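Local coordinates for uncharacterized protein (Ruminococcus gnavus, PDB 4QAN), which is of unknown function but has a cystatin-like fold, belongs to the NTF2-like superfamily as a divergent member, and can bind magnesium, at residues T55-E67 / E127-Q139. Numbering follows the deposited sequence.
Sequences TALQINFVKTAEE and EREEQLAECLAAQ
N60 and C135 join two helix ends in this cystatin-like, NTF2-related chain: the N-cap of helix 61-67 meets the Schellman motif that closes helix 126-135, with A137 at positive phi. N60 N donates to C135 O at 2.7 Å (N-H...O 155°), while N60 OD1 turns back to accept from K63 N, so one residue starts its own helix and holds the end of another. The two helices run largely against each other, the axes of 61-67 and 127-135 lying 131° apart.

At the far end of 61-67, E67 illustrates how a single side chain can bridge two such helices. Its CB rests 3.8 Å from C135 SG. CG lies anti to the backbone N (chi1 168°), and the bend at the next torsion swings CD toward R128, whose NH1 is 3.3 Å away. OE1 stands 4.0 Å from Q131 OE1, two acceptors both near R128 NH1. OE2 is the gripping atom: R128 NH2 reaches it at 2.8 Å in a salt bridge, coming from above the carboxylate plane, and NH1 adds a weak bond. The R128 guanidinium is steadied in turn by NH1 donating to Q131 OE1, by L132 CD2 above one face, toward its rim, and by a second salt bridge to E180. Because E180 also lies close to E67, a leucine in place of R128 would probably leave two neighbouring carboxylates without the cation they share, and Q131 OE1 without this donor. Back toward N60, the aliphatic part of K63 crosses E134, CE standing 3.4 Å from E134 OE2. Beyond N60, I59 CD1 packs against L136 CD2 at 4.2 Å.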
loop_
_atom_site.group_PDB
_atom_site.type_symbol
_atom_site.label_atom_id
_atom_site.label_comp_id
_atom_site.label_asym_id
_atom_site.label_seq_id
_atom_site.Cartn_x
_atom_site.Cartn_y
_atom_site.Cartn_z
ATOM N N THR A 55 7.705 1.766 -9.317
ATOM C CA THR A 55 8.171 2.378 -8.071
ATOM C C THR A 55 8.469 1.300 -7.028
ATOM O O THR A 55 9.528 1.308 -6.403
ATOM C CB THR A 55 7.146 3.376 -7.508
ATOM O OG1 THR A 55 6.907 4.414 -8.467
ATOM C CG2 THR A 55 7.629 3.998 -6.200
ATOM N N ALA A 56 7.545 0.361 -6.846
ATOM C CA ALA A 56 7.714 -0.669 -5.813
ATOM C C ALA A 56 9.020 -1.480 -5.982
ATOM O O ALA A 56 9.694 -1.779 -5.006
ATOM C CB ALA A 56 6.510 -1.600 -5.781
ATOM N N LEU A 57 9.381 -1.802 -7.217
ATOM C CA LEU A 57 10.602 -2.571 -7.493
ATOM C C LEU A 57 11.902 -1.742 -7.588
ATOM O O LEU A 57 12.989 -2.303 -7.425
ATOM C CB LEU A 57 10.421 -3.385 -8.774
ATOM C CG LEU A 57 9.289 -4.422 -8.722
ATOM C CD1 LEU A 57 8.936 -4.907 -10.127
ATOM C CD2 LEU A 57 9.665 -5.584 -7.819
ATOM N N GLN A 58 11.789 -0.425 -7.794
ATOM C CA GLN A 58 12.944 0.434 -8.114
ATOM C C GLN A 58 13.297 1.509 -7.078
ATOM O O GLN A 58 14.446 1.956 -7.024
ATOM C CB GLN A 58 12.708 1.142 -9.454
ATOM C CG GLN A 58 12.401 0.218 -10.616
ATOM C CD GLN A 58 13.597 -0.606 -10.997
ATOM O OE1 GLN A 58 14.558 -0.086 -11.565
ATOM N NE2 GLN A 58 13.558 -1.898 -10.680
ATOM N N ILE A 59 12.324 1.937 -6.278
ATOM C CA ILE A 59 12.537 3.066 -5.379
ATOM C C ILE A 59 13.817 2.943 -4.535
ATOM O O ILE A 59 14.115 1.883 -4.001
ATOM C CB ILE A 59 11.315 3.327 -4.466
ATOM C CG1 ILE A 59 11.463 4.684 -3.773
ATOM C CG2 ILE A 59 11.143 2.214 -3.438
ATOM C CD1 ILE A 59 10.156 5.286 -3.325
ATOM N N ASN A 60 14.552 4.050 -4.426
ATOM C CA ASN A 60 15.789 4.126 -3.654
ATOM C C ASN A 60 15.478 4.497 -2.214
ATOM O O ASN A 60 15.136 5.649 -1.919
ATOM C CB ASN A 60 16.727 5.164 -4.273
ATOM C CG ASN A 60 18.105 5.203 -3.616
ATOM O OD1 ASN A 60 18.264 4.990 -2.408
ATOM N ND2 ASN A 60 19.110 5.519 -4.419
ATOM N N PHE A 61 15.612 3.513 -1.332
ATOM C CA PHE A 61 15.296 3.653 0.082
ATOM C C PHE A 61 16.027 4.833 0.706
ATOM O O PHE A 61 15.398 5.730 1.267
ATOM C CB PHE A 61 15.660 2.350 0.809
ATOM C CG PHE A 61 15.359 2.360 2.271
ATOM C CD1 PHE A 61 16.269 2.888 3.182
ATOM C CD2 PHE A 61 14.186 1.821 2.750
ATOM C CE1 PHE A 61 16.003 2.898 4.539
ATOM C CE2 PHE A 61 13.909 1.825 4.114
ATOM C CZ PHE A 61 14.818 2.367 5.008
ATOM N N VAL A 62 17.356 4.826 0.593
ATOM C CA VAL A 62 18.204 5.848 1.214
ATOM C C VAL A 62 17.843 7.245 0.736
ATOM O O VAL A 62 17.590 8.140 1.548
ATOM C CB VAL A 62 19.710 5.585 0.954
ATOM C CG1 VAL A 62 20.546 6.821 1.257
ATOM C CG2 VAL A 62 20.199 4.417 1.796
ATOM N N LYS A 63 17.822 7.436 -0.578
ATOM C CA LYS A 63 17.546 8.763 -1.139
ATOM C C LYS A 63 16.154 9.270 -0.775
ATOM O O LYS A 63 15.986 10.425 -0.396
ATOM C CB LYS A 63 17.720 8.758 -2.663
ATOM C CG LYS A 63 19.145 8.488 -3.129
ATOM C CD LYS A 63 20.097 9.627 -2.791
ATOM C CE LYS A 63 21.535 9.135 -2.647
ATOM N NZ LYS A 63 22.383 10.069 -1.853
ATOM N N THR A 64 15.162 8.397 -0.886
ATOM C CA THR A 64 13.790 8.746 -0.557
ATOM C C THR A 64 13.669 9.153 0.911
ATOM O O THR A 64 12.977 10.119 1.239
ATOM C CB THR A 64 12.833 7.589 -0.888
ATOM O OG1 THR A 64 12.884 7.316 -2.292
ATOM C CG2 THR A 64 11.426 7.931 -0.521
ATOM N N ALA A 65 14.370 8.450 1.789
ATOM C CA ALA A 65 14.328 8.781 3.216
ATOM C C ALA A 65 14.942 10.160 3.493
ATOM O O ALA A 65 14.467 10.902 4.353
ATOM C CB ALA A 65 15.034 7.710 4.032
ATOM N N GLU A 66 15.998 10.492 2.761
ATOM C CA GLU A 66 16.633 11.800 2.889
ATOM C C GLU A 66 15.691 12.939 2.448
ATOM O O GLU A 66 15.661 13.999 3.062
ATOM C CB GLU A 66 17.965 11.815 2.130
ATOM C CG GLU A 66 19.007 10.911 2.790
ATOM C CD GLU A 66 20.323 10.811 2.032
ATOM O OE1 GLU A 66 20.318 10.900 0.788
ATOM O OE2 GLU A 66 21.369 10.627 2.689
ATOM N N GLU A 67 14.903 12.692 1.410
ATOM C CA GLU A 67 13.884 13.632 0.958
ATOM C C GLU A 67 12.684 13.785 1.928
ATOM O O GLU A 67 12.036 14.837 1.943
ATOM C CB GLU A 67 13.404 13.209 -0.440
ATOM C CG GLU A 67 12.140 13.889 -0.962
ATOM C CD GLU A 67 12.302 15.380 -1.250
ATOM O OE1 GLU A 67 13.450 15.890 -1.245
ATOM O OE2 GLU A 67 11.262 16.036 -1.512
ATOM N N GLU A 127 17.003 20.851 -10.970
ATOM C CA GLU A 127 17.523 20.463 -9.654
ATOM C C GLU A 127 16.518 19.586 -8.919
ATOM O O GLU A 127 16.870 18.542 -8.363
ATOM C CB GLU A 127 17.836 21.703 -8.810
ATOM N N ARG A 128 15.262 20.024 -8.922
ATOM C CA ARG A 128 14.192 19.284 -8.277
ATOM C C ARG A 128 13.979 17.927 -8.956
ATOM O O ARG A 128 13.816 16.922 -8.277
ATOM C CB ARG A 128 12.900 20.114 -8.270
ATOM C CG ARG A 128 11.742 19.518 -7.479
ATOM C CD ARG A 128 12.155 19.031 -6.099
ATOM N NE ARG A 128 11.017 18.560 -5.306
ATOM C CZ ARG A 128 11.085 17.615 -4.363
ATOM N NH1 ARG A 128 12.239 17.013 -4.082
ATOM N NH2 ARG A 128 9.987 17.259 -3.697
ATOM N N GLU A 129 14.024 17.893 -10.287
ATOM C CA GLU A 129 13.747 16.663 -11.034
ATOM C C GLU A 129 14.824 15.591 -10.837
ATOM O O GLU A 129 14.527 14.521 -10.305
ATOM C CB GLU A 129 13.499 16.962 -12.522
ATOM C CG GLU A 129 12.137 17.616 -12.770
ATOM C CD GLU A 129 11.883 18.022 -14.217
ATOM O OE1 GLU A 129 12.743 17.765 -15.094
ATOM O OE2 GLU A 129 10.801 18.602 -14.469
ATOM N N GLU A 130 16.068 15.877 -11.225
ATOM C CA GLU A 130 17.181 14.917 -11.059
ATOM C C GLU A 130 17.154 14.265 -9.672
ATOM O O GLU A 130 17.393 13.062 -9.526
ATOM C CB GLU A 130 18.531 15.615 -11.278
ATOM N N GLN A 131 16.841 15.086 -8.671
ATOM C CA GLN A 131 16.745 14.683 -7.274
ATOM C C GLN A 131 15.646 13.636 -7.041
ATOM O O GLN A 131 15.886 12.600 -6.424
ATOM C CB GLN A 131 16.473 15.939 -6.449
ATOM C CG GLN A 131 16.448 15.768 -4.948
ATOM C CD GLN A 131 16.202 17.096 -4.256
ATOM O OE1 GLN A 131 15.119 17.676 -4.370
ATOM N NE2 GLN A 131 17.211 17.595 -3.546
ATOM N N LEU A 132 14.443 13.920 -7.533
ATOM C CA LEU A 132 13.333 12.981 -7.465
ATOM C C LEU A 132 13.612 11.726 -8.287
ATOM O O LEU A 132 13.265 10.627 -7.868
ATOM C CB LEU A 132 12.058 13.629 -7.977
ATOM C CG LEU A 132 11.530 14.789 -7.148
ATOM C CD1 LEU A 132 10.596 15.655 -7.974
ATOM C CD2 LEU A 132 10.820 14.271 -5.912
ATOM N N ALA A 133 14.225 11.890 -9.461
ATOM C CA ALA A 133 14.580 10.741 -10.306
ATOM C C ALA A 133 15.569 9.823 -9.607
ATOM O O ALA A 133 15.559 8.618 -9.815
ATOM C CB ALA A 133 15.145 11.208 -11.632
ATOM N N GLU A 134 16.415 10.406 -8.770
ATOM C CA GLU A 134 17.372 9.650 -7.974
ATOM C C GLU A 134 16.664 8.909 -6.828
ATOM O O GLU A 134 16.972 7.751 -6.555
ATOM C CB GLU A 134 18.443 10.603 -7.437
ATOM C CG GLU A 134 19.765 9.948 -7.101
ATOM C CD GLU A 134 20.740 10.921 -6.457
ATOM O OE1 GLU A 134 20.570 12.151 -6.623
ATOM O OE2 GLU A 134 21.679 10.453 -5.777
ATOM N N CYS A 135 15.724 9.585 -6.164
ATOM C CA CYS A 135 14.827 8.946 -5.188
ATOM C C CYS A 135 14.126 7.709 -5.774
ATOM O O CYS A 135 14.054 6.649 -5.149
ATOM C CB CYS A 135 13.744 9.934 -4.707
ATOM S SG CYS A 135 14.272 11.223 -3.548
ATOM N N LEU A 136 13.610 7.862 -6.987
ATOM C CA LEU A 136 12.805 6.827 -7.612
ATOM C C LEU A 136 13.633 5.814 -8.402
ATOM O O LEU A 136 13.084 4.820 -8.894
ATOM C CB LEU A 136 11.761 7.481 -8.513
ATOM C CG LEU A 136 10.765 8.420 -7.817
ATOM C CD1 LEU A 136 9.883 9.119 -8.838
ATOM C CD2 LEU A 136 9.901 7.662 -6.836
ATOM N N ALA A 137 14.945 6.053 -8.497
ATOM C CA ALA A 137 15.840 5.296 -9.384
ATOM C C ALA A 137 15.283 5.266 -10.815
ATOM O O ALA A 137 15.290 4.231 -11.489
ATOM C CB ALA A 137 16.066 3.890 -8.860
ATOM N N ALA A 138 14.811 6.426 -11.265
ATOM C CA ALA A 138 14.098 6.545 -12.529
ATOM C C ALA A 138 15.001 7.090 -13.622
ATOM O O ALA A 138 15.958 7.809 -13.350
ATOM C CB ALA A 138 12.896 7.453 -12.354
ATOM N N GLN A 139 14.679 6.750 -14.862
ATOM C CA GLN A 139 15.397 7.298 -16.009
ATOM C C GLN A 139 15.172 8.805 -16.120
ATOM O O GLN A 139 16.126 9.559 -16.226
ATOM C CB GLN A 139 14.951 6.616 -17.295
ATOM C CG GLN A 139 15.292 5.141 -17.356
ATOM C CD GLN A 139 15.047 4.573 -18.737
ATOM O OE1 GLN A 139 13.943 4.682 -19.276
ATOM N NE2 GLN A 139 16.077 3.975 -19.327
#